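Side-chain contacts in Non-structural protein 11 (Prrsv 16244b, PDB 5EYI), which probably cleaves RNA at uridylates, degrading viral 5'-polyuridines and so keeping host double-stranded RNA sensors from being activated: residues L8-H13 and M204-E209; T24-L29 and P38-Q43; T42-K47 and R51-L56. The protein carries 1 engineered substitution. All blocks are in the same frame, centred on the assembly; numbering follows the deposited sequence.

In the fold
Contact 1 is the most central of the three and joins the two parts of the chain: helix 9-14 of the N-terminal domain meets a hairpin turn of the NendoU endoribonuclease domain through mixed polar and apolar side chains. Contacts 2 and 3 both lie within the N-terminal domain. Contact 2 is also buried but purely apolar across its segments; contact 3, partly exposed, is mainly polar, with an arginine-asparagine grip and two bridging waters. They hold neighbouring strands of one sheet, 39-41 and 51-55, share Thr42 and Gln43, and have centres about 10 Å apart. Ala12 links all three, packing on Phe26 of contact 2 and Leu52 of contact 3.

Contact 1. Residues L8-H13 and M204-E209; sequences LPKVAH and MLDFKE
Asp206 swings CG away from its own carbonyl carbon (chi1 -59°), while Lys10 sends CG between its backbone N and carbonyl carbon (chi1 63°) and then runs out straight, so that the carboxylate flanks the lysine chain. Asp206 OD2 is 3.5 Å from Lys10 CE, but Lys10 NZ stays 4.3 Å from OD2, beyond a salt bridge. Each charge is met by other groups: NZ pairs with Glu111 and bonds to Glu160 O, and OD2 bonds to the hydroxyls of Ser106 and Ser161. The two branches of Val11 divide the turn between them. Val11 CG2 lies 3.6 Å from Asp206 OD1 and also against that residue's CB, whereas Val11 CG1 comes to the edge of the Phe207 ring, in its plane, 3.9 Å from Phe207 CD2. Asp206 and Phe207 are the central pair of a type I' turn, both with positive phi, closed by backbone bonds between Leu205 and Lys208. This tight two-residue hairpin joins strands 198-205 and 208-215 of the NendoU domain and points its tip at helix 9-14 of the N-terminal domain. Strand 85-93 completes the apolar part: Tyr87 and Leu89 touch Val11, and Leu89 also touches Phe207.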
loop_
_atom_site.group_PDB
_atom_site.type_symbol
_atom_site.label_atom_id
_atom_site.label_comp_id
_atom_site.label_asym_id
_atom_site.label_seq_id
_atom_site.Cartn_x
_atom_site.Cartn_y
_atom_site.Cartn_z
ATOM N N LEU A 8 22.666 9.551 12.193
ATOM C CA LEU A 8 21.706 9.546 13.297
ATOM C C LEU A 8 21.697 8.125 13.883
ATOM O O LEU A 8 21.894 7.164 13.137
ATOM C CB LEU A 8 20.309 9.933 12.804
ATOM C CG LEU A 8 20.174 11.348 12.204
ATOM C CD1 LEU A 8 18.826 11.508 11.529
ATOM C CD2 LEU A 8 20.364 12.409 13.265
ATOM N N PRO A 9 21.494 7.981 15.210
ATOM C CA PRO A 9 21.639 6.630 15.793
ATOM C C PRO A 9 20.855 5.516 15.092
ATOM O O PRO A 9 21.402 4.443 14.842
ATOM C CB PRO A 9 21.181 6.823 17.239
ATOM C CG PRO A 9 21.533 8.244 17.545
ATOM C CD PRO A 9 21.369 9.014 16.258
ATOM N N LYS A 10 19.606 5.803 14.745
ATOM C CA LYS A 10 18.723 4.832 14.093
ATOM C C LYS A 10 19.257 4.207 12.801
ATOM O O LYS A 10 18.972 3.041 12.538
ATOM C CB LYS A 10 17.349 5.445 13.837
ATOM C CG LYS A 10 17.333 6.639 12.890
ATOM C CD LYS A 10 16.047 7.419 13.042
ATOM C CE LYS A 10 16.094 8.690 12.221
ATOM N NZ LYS A 10 14.863 9.495 12.431
ATOM N N VAL A 11 20.014 4.969 12.005
ATOM C CA VAL A 11 20.593 4.463 10.754
ATOM C C VAL A 11 21.552 3.313 11.057
ATOM O O VAL A 11 21.462 2.240 10.443
ATOM C CB VAL A 11 21.328 5.575 9.961
ATOM C CG1 VAL A 11 22.276 5.003 8.920
ATOM C CG2 VAL A 11 20.327 6.499 9.284
ATOM N N ALA A 12 22.475 3.556 11.984
ATOM C CA ALA A 12 23.438 2.532 12.403
ATOM C C ALA A 12 22.729 1.351 13.066
ATOM O O ALA A 12 23.056 0.210 12.766
ATOM C CB ALA A 12 24.487 3.118 13.343
ATOM N N HIS A 13 21.757 1.630 13.947
ATOM C CA HIS A 13 21.010 0.566 14.631
ATOM C C HIS A 13 20.352 -0.370 13.615
ATOM O O HIS A 13 20.464 -1.592 13.730
ATOM C CB HIS A 13 19.923 1.113 15.556
ATOM C CG HIS A 13 20.424 1.944 16.690
ATOM N ND1 HIS A 13 21.735 1.934 17.115
ATOM C CD2 HIS A 13 19.775 2.802 17.511
ATOM C CE1 HIS A 13 21.874 2.767 18.130
ATOM N NE2 HIS A 13 20.696 3.296 18.397
ATOM N N MET A 204 13.526 0.646 1.578
ATOM C CA MET A 204 14.255 0.862 2.804
ATOM C C MET A 204 14.223 2.336 3.185
ATOM O O MET A 204 14.261 3.220 2.316
ATOM C CB MET A 204 15.686 0.342 2.673
ATOM C CG MET A 204 15.786 -1.170 2.845
ATOM S SD MET A 204 17.502 -1.687 2.833
ATOM C CE MET A 204 17.472 -3.071 3.968
ATOM N N LEU A 205 14.118 2.564 4.497
ATOM C CA LEU A 205 14.215 3.882 5.114
ATOM C C LEU A 205 15.227 3.755 6.235
ATOM O O LEU A 205 15.026 2.952 7.155
ATOM C CB LEU A 205 12.858 4.313 5.660
ATOM C CG LEU A 205 12.772 5.544 6.561
ATOM C CD1 LEU A 205 13.492 6.752 5.982
ATOM C CD2 LEU A 205 11.311 5.876 6.795
ATOM N N ASP A 206 16.326 4.512 6.139
ATOM C CA ASP A 206 17.461 4.393 7.075
ATOM C C ASP A 206 17.977 2.946 7.156
ATOM O O ASP A 206 18.333 2.474 8.226
ATOM C CB ASP A 206 17.072 4.907 8.484
ATOM C CG ASP A 206 16.616 6.357 8.484
ATOM O OD1 ASP A 206 17.150 7.154 7.684
ATOM O OD2 ASP A 206 15.740 6.716 9.306
ATOM N N PHE A 207 17.995 2.256 6.016
ATOM C CA PHE A 207 18.345 0.826 5.916
ATOM C C PHE A 207 17.414 -0.157 6.647
ATOM O O PHE A 207 17.796 -1.290 6.882
ATOM C CB PHE A 207 19.803 0.575 6.343
ATOM C CG PHE A 207 20.809 1.375 5.563
ATOM C CD1 PHE A 207 21.134 1.020 4.255
ATOM C CD2 PHE A 207 21.441 2.473 6.136
ATOM C CE1 PHE A 207 22.068 1.744 3.535
ATOM C CE2 PHE A 207 22.378 3.204 5.417
ATOM C CZ PHE A 207 22.694 2.835 4.112
ATOM N N LYS A 208 16.198 0.255 6.979
ATOM C CA LYS A 208 15.218 -0.624 7.596
ATOM C C LYS A 208 14.190 -0.956 6.523
ATOM O O LYS A 208 13.677 -0.061 5.863
ATOM C CB LYS A 208 14.574 0.080 8.789
ATOM C CG LYS A 208 13.303 -0.540 9.349
ATOM C CD LYS A 208 13.575 -1.583 10.410
ATOM C CE LYS A 208 13.805 -0.944 11.771
ATOM N NZ LYS A 208 12.534 -0.490 12.408
ATOM N N GLU A 209 13.889 -2.241 6.364
ATOM C CA GLU A 209 12.852 -2.688 5.427
ATOM C C GLU A 209 11.496 -2.184 5.877
ATOM O O GLU A 209 11.071 -2.448 6.994
ATOM C CB GLU A 209 12.818 -4.217 5.328
ATOM C CG GLU A 209 14.000 -4.822 4.581
ATOM C CD GLU A 209 13.925 -4.666 3.066
ATOM O OE1 GLU A 209 14.877 -5.135 2.400
ATOM O OE2 GLU A 209 12.940 -4.086 2.529
#

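Contact 2. Residues T24-L29 and P38-Q43; sequences TQFAKL and PVVTTQ
Phe26 turns one ring face to a methyl of Val40, in a CH-pi contact of the nsp11 N-terminal domain, where the loop leading into short strand 27-28 meets strand 39-41 of a mixed beta-sheet. Val40 CG1 stands 3.4 Å from the centroid of the Phe26 ring and only 13° off its normal, so the methyl sits squarely over the face; the nearest ring carbon, CD2, is likewise 3.4 Å from CG1. This is tight packing. The other branch, Val40 CG2, comes near the CE2-CZ side of the ring, 3.9 Å from Phe26 CE2. Val40 puts CG1 between its backbone N and carbonyl carbon (chi1 55°), which aims that methyl at the phenyl group, and the two side chains meet at about a right angle. A second, smaller apolar pair lies one residue back along the strand: Leu29 CD2 meets Val39 CG1 at 3.7 Å, methyl to methyl, again with the side chains crossing nearly perpendicularly. Residues 24-29 thus touch two consecutive strand residues while their backbones stay well apart. Pro9 and Ala12 of helix 9-14 add to the pocket round Phe26, and Ala12 touches Val40 as well; Leu52 of strand 51-55 also packs on Val40. At the end of the strand, Thr41 CB points away from residues 24-29, and its hydroxyl forms an ST turn. Asp22 holds this corner, bonding to Thr41 OG1 and to the backbone N of Thr42, while Thr41 OG1 accepts a nearly straight bond from Gln43 N, 3.0 Å long.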
loop_
_atom_site.group_PDB
_atom_site.type_symbol
_atom_site.label_atom_id
_atom_site.label_comp_id
_atom_site.label_asym_id
_atom_site.label_seq_id
_atom_site.Cartn_x
_atom_site.Cartn_y
_atom_site.Cartn_z
ATOM N N THR A 24 29.847 9.915 20.189
ATOM C CA THR A 24 29.134 10.117 21.449
ATOM C C THR A 24 27.667 9.729 21.398
ATOM O O THR A 24 27.101 9.385 22.432
ATOM C CB THR A 24 29.235 11.570 21.956
ATOM O OG1 THR A 24 28.777 12.475 20.938
ATOM C CG2 THR A 24 30.672 11.884 22.327
ATOM N N GLN A 25 27.057 9.767 20.211
ATOM C CA GLN A 25 25.630 9.434 20.085
ATOM C C GLN A 25 25.350 7.929 20.172
ATOM O O GLN A 25 24.193 7.515 20.215
ATOM C CB GLN A 25 25.006 10.048 18.819
ATOM C CG GLN A 25 25.335 9.379 17.480
ATOM C CD GLN A 25 26.542 9.985 16.788
ATOM O OE1 GLN A 25 27.514 10.372 17.444
ATOM N NE2 GLN A 25 26.493 10.060 15.458
ATOM N N PHE A 26 26.395 7.118 20.173
ATOM C CA PHE A 26 26.248 5.683 20.355
ATOM C C PHE A 26 26.757 5.244 21.720
ATOM O O PHE A 26 27.416 6.006 22.412
ATOM C CB PHE A 26 26.976 4.966 19.233
ATOM C CG PHE A 26 26.375 5.224 17.889
ATOM C CD1 PHE A 26 25.169 4.629 17.538
ATOM C CD2 PHE A 26 26.994 6.078 16.978
ATOM C CE1 PHE A 26 24.602 4.869 16.300
ATOM C CE2 PHE A 26 26.429 6.329 15.736
ATOM C CZ PHE A 26 25.232 5.722 15.394
ATOM N N ALA A 27 26.430 4.011 22.096
ATOM C CA ALA A 27 26.859 3.429 23.372
ATOM C C ALA A 27 28.378 3.305 23.384
ATOM O O ALA A 27 28.942 2.683 22.486
ATOM C CB ALA A 27 26.223 2.056 23.553
ATOM N N LYS A 28 29.037 3.916 24.370
ATOM C CA LYS A 28 30.503 3.901 24.416
ATOM C C LYS A 28 30.995 2.483 24.680
ATOM O O LYS A 28 30.437 1.784 25.524
ATOM C CB LYS A 28 31.068 4.863 25.475
ATOM C CG LYS A 28 32.597 4.980 25.431
ATOM C CD LYS A 28 33.119 6.154 26.252
ATOM C CE LYS A 28 34.639 6.137 26.369
ATOM N N LEU A 29 32.012 2.068 23.924
ATOM C CA LEU A 29 32.671 0.780 24.100
ATOM C C LEU A 29 34.167 1.035 24.322
ATOM O O LEU A 29 34.758 1.849 23.603
ATOM C CB LEU A 29 32.478 -0.082 22.850
ATOM C CG LEU A 29 33.015 -1.518 22.885
ATOM C CD1 LEU A 29 32.184 -2.407 23.803
ATOM C CD2 LEU A 29 33.072 -2.116 21.488
ATOM N N PRO A 38 30.558 -5.456 16.663
ATOM C CA PRO A 38 30.307 -4.529 15.554
ATOM C C PRO A 38 30.369 -3.087 16.066
ATOM O O PRO A 38 29.726 -2.764 17.071
ATOM C CB PRO A 38 28.885 -4.889 15.094
ATOM C CG PRO A 38 28.612 -6.236 15.666
ATOM C CD PRO A 38 29.392 -6.312 16.941
ATOM N N VAL A 39 31.160 -2.241 15.415
ATOM C CA VAL A 39 31.315 -0.861 15.879
ATOM C C VAL A 39 31.022 0.140 14.761
ATOM O O VAL A 39 31.439 -0.043 13.631
ATOM C CB VAL A 39 32.709 -0.603 16.500
ATOM C CG1 VAL A 39 32.798 -1.233 17.886
ATOM C CG2 VAL A 39 33.828 -1.109 15.598
ATOM N N VAL A 40 30.273 1.183 15.102
ATOM C CA VAL A 40 30.055 2.315 14.221
ATOM C C VAL A 40 31.073 3.359 14.651
ATOM O O VAL A 40 31.267 3.593 15.847
ATOM C CB VAL A 40 28.599 2.845 14.247
ATOM C CG1 VAL A 40 28.122 3.204 15.654
ATOM C CG2 VAL A 40 28.454 4.044 13.310
ATOM N N THR A 41 31.742 3.959 13.678
ATOM C CA THR A 41 32.945 4.732 13.942
ATOM C C THR A 41 33.274 5.637 12.760
ATOM O O THR A 41 32.761 5.429 11.656
ATOM C CB THR A 41 34.139 3.785 14.215
ATOM O OG1 THR A 41 35.297 4.544 14.585
ATOM C CG2 THR A 41 34.458 2.907 12.989
ATOM N N THR A 42 34.119 6.643 12.999
ATOM C CA THR A 42 34.716 7.418 11.902
ATOM C C THR A 42 36.167 7.012 11.637
ATOM O O THR A 42 36.806 7.585 10.753
ATOM C CB THR A 42 34.624 8.943 12.121
ATOM O OG1 THR A 42 35.376 9.317 13.273
ATOM C CG2 THR A 42 33.193 9.363 12.307
ATOM N N GLN A 43 36.670 6.013 12.371
ATOM C CA GLN A 43 38.028 5.502 12.184
ATOM C C GLN A 43 37.990 4.185 11.430
ATOM O O GLN A 43 37.423 3.199 11.921
ATOM C CB GLN A 43 38.682 5.290 13.533
ATOM C CG GLN A 43 38.787 6.565 14.353
ATOM C CD GLN A 43 39.197 6.296 15.784
ATOM O OE1 GLN A 43 39.766 5.250 16.091
ATOM N NE2 GLN A 43 38.912 7.242 16.670
#

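Contact 3. Residues T42-K47 and R51-L56; sequences TQNNEK and RLVASL
Arg51, at the start of strand 51-55, grips side-on the amide oxygen of Asn44, in the loop that leads there from the parallel neighbouring strand 39-41 of the mixed sheet of the N-terminal domain. Arg51 NE lies 2.9 Å and Arg51 NH2 2.7 Å from Asn44 OD1. Both bonds are bent, the N-H...O angle at NE being 142°, as expected when two roughly parallel N-H groups share a single acceptor. The oxygen lies close to the guanidinium plane, and the amide is turned only 28° from it, nearly coplanar. Arg51 CG sits between its backbone N and carbonyl carbon (chi1 61°) and the chain then runs extended to NE, which carries the guanidinium out to the loop. Over one guanidinium face the loop backbone crosses: Asn45 O stands 3.2 Å above the plane of Arg51, offset toward the rim, with Glu46 CA beside it. Glu46 passes the arginine obliquely, its CG near Arg51 NH2, but its carboxylate makes no salt bridge there. The remaining nitrogen, Arg51 NH1, bonds to Trp48 O and to a water at 2.8 Å, which in turn donates to Glu46 O; Phe92 of strand 85-93 adds a cation-pi contact to the arginine.

The loop's own turns probably help to place these groups: Asn44 is the centre of an inverse gamma turn, and Asn45 OD1 accepts from Lys47 N at 2.9 Å in an Asx turn, consistent with the path of the backbone over the guanidinium. Two residues along the strand, Val53 CG2 comes within 3.9 Å of Asn44 OD1. Farther out a second water donates to the carbonyl oxygens of Thr42 and Ala54, and beside it Thr42 CA makes a CA-H...O contact of 3.4 Å to Ala54 O.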
loop_
_atom_site.group_PDB
_atom_site.type_symbol
_atom_site.label_atom_id
_atom_site.label_comp_id
_atom_site.label_asym_id
_atom_site.label_seq_id
_atom_site.Cartn_x
_atom_site.Cartn_y
_atom_site.Cartn_z
ATOM N N THR A 42 34.119 6.643 12.999
ATOM C CA THR A 42 34.716 7.418 11.902
ATOM C C THR A 42 36.167 7.012 11.637
ATOM O O THR A 42 36.806 7.585 10.753
ATOM C CB THR A 42 34.624 8.943 12.121
ATOM O OG1 THR A 42 35.376 9.317 13.273
ATOM C CG2 THR A 42 33.193 9.363 12.307
ATOM N N GLN A 43 36.670 6.013 12.371
ATOM C CA GLN A 43 38.028 5.502 12.184
ATOM C C GLN A 43 37.990 4.185 11.430
ATOM O O GLN A 43 37.423 3.199 11.921
ATOM C CB GLN A 43 38.682 5.290 13.533
ATOM C CG GLN A 43 38.787 6.565 14.353
ATOM C CD GLN A 43 39.197 6.296 15.784
ATOM O OE1 GLN A 43 39.766 5.250 16.091
ATOM N NE2 GLN A 43 38.912 7.242 16.670
ATOM N N ASN A 44 38.587 4.159 10.242
ATOM C CA ASN A 44 38.659 2.934 9.454
ATOM C C ASN A 44 39.786 2.017 9.961
ATOM O O ASN A 44 40.807 1.812 9.294
ATOM C CB ASN A 44 38.818 3.257 7.964
ATOM C CG ASN A 44 38.771 2.019 7.087
ATOM O OD1 ASN A 44 38.294 0.954 7.503
ATOM N ND2 ASN A 44 39.278 2.147 5.864
ATOM N N ASN A 45 39.566 1.439 11.135
ATOM C CA ASN A 45 40.579 0.661 11.813
ATOM C C ASN A 45 40.438 -0.814 11.461
ATOM O O ASN A 45 39.486 -1.481 11.879
ATOM C CB ASN A 45 40.461 0.875 13.316
ATOM C CG ASN A 45 41.688 0.416 14.067
ATOM O OD1 ASN A 45 42.276 -0.620 13.755
ATOM N ND2 ASN A 45 42.081 1.185 15.064
ATOM N N GLU A 46 41.412 -1.323 10.714
ATOM C CA GLU A 46 41.419 -2.730 10.294
ATOM C C GLU A 46 41.502 -3.739 11.447
ATOM O O GLU A 46 41.211 -4.907 11.251
ATOM C CB GLU A 46 42.542 -2.978 9.282
ATOM C CG GLU A 46 42.221 -2.392 7.915
ATOM C CD GLU A 46 43.440 -2.237 7.024
ATOM O OE1 GLU A 46 44.335 -1.433 7.370
ATOM O OE2 GLU A 46 43.489 -2.902 5.969
ATOM N N LYS A 47 41.872 -3.289 12.642
ATOM C CA LYS A 47 41.768 -4.133 13.833
ATOM C C LYS A 47 40.317 -4.420 14.259
ATOM O O LYS A 47 40.098 -5.300 15.087
ATOM C CB LYS A 47 42.545 -3.526 15.008
ATOM C CG LYS A 47 44.038 -3.420 14.748
ATOM C CD LYS A 47 44.813 -2.949 15.969
ATOM C CE LYS A 47 44.587 -1.476 16.262
ATOM N NZ LYS A 47 45.775 -0.877 16.933
ATOM N N ARG A 51 32.757 -3.430 11.264
ATOM C CA ARG A 51 32.695 -2.008 11.525
ATOM C C ARG A 51 31.911 -1.279 10.462
ATOM O O ARG A 51 31.914 -1.666 9.296
ATOM C CB ARG A 51 34.106 -1.413 11.657
ATOM C CG ARG A 51 34.971 -1.547 10.418
ATOM C CD ARG A 51 36.338 -0.898 10.607
ATOM N NE ARG A 51 37.090 -0.888 9.355
ATOM C CZ ARG A 51 37.663 -1.944 8.778
ATOM N NH1 ARG A 51 37.600 -3.161 9.322
ATOM N NH2 ARG A 51 38.319 -1.781 7.629
ATOM N N LEU A 52 31.236 -0.221 10.887
ATOM C CA LEU A 52 30.464 0.628 10.000
ATOM C C LEU A 52 31.169 1.962 10.052
ATOM O O LEU A 52 31.084 2.655 11.064
ATOM C CB LEU A 52 29.017 0.744 10.492
ATOM C CG LEU A 52 28.080 1.592 9.630
ATOM C CD1 LEU A 52 27.937 0.982 8.240
ATOM C CD2 LEU A 52 26.728 1.750 10.317
ATOM N N VAL A 53 31.905 2.302 8.993
ATOM C CA VAL A 53 32.714 3.514 9.005
ATOM C C VAL A 53 31.909 4.639 8.372
ATOM O O VAL A 53 31.446 4.502 7.244
ATOM C CB VAL A 53 34.064 3.353 8.263
ATOM C CG1 VAL A 53 34.858 4.657 8.328
ATOM C CG2 VAL A 53 34.886 2.217 8.870
ATOM N N ALA A 54 31.747 5.730 9.118
ATOM C CA ALA A 54 31.152 6.968 8.624
ATOM C C ALA A 54 32.264 7.939 8.236
ATOM O O ALA A 54 33.134 8.258 9.054
ATOM C CB ALA A 54 30.293 7.590 9.704
ATOM N N SER A 55 32.245 8.415 7.003
ATOM C CA SER A 55 33.327 9.265 6.512
ATOM C C SER A 55 32.794 10.380 5.650
ATOM O O SER A 55 31.756 10.247 4.995
ATOM C CB SER A 55 34.331 8.436 5.710
ATOM O OG SER A 55 33.716 7.828 4.586
ATOM N N LEU A 56 33.540 11.474 5.625
ATOM C CA LEU A 56 33.151 12.636 4.851
ATOM C C LEU A 56 33.371 12.411 3.360
ATOM O O LEU A 56 32.685 13.010 2.531
ATOM C CB LEU A 56 33.927 13.857 5.336
ATOM C CG LEU A 56 33.389 15.198 4.875
ATOM C CD1 LEU A 56 31.919 15.362 5.269
ATOM C CD2 LEU A 56 34.246 16.283 5.491
HETATM O O HOH W 1 36.178 8.759 8.223
HETATM O O HOH W 2 39.460 -5.195 9.061
#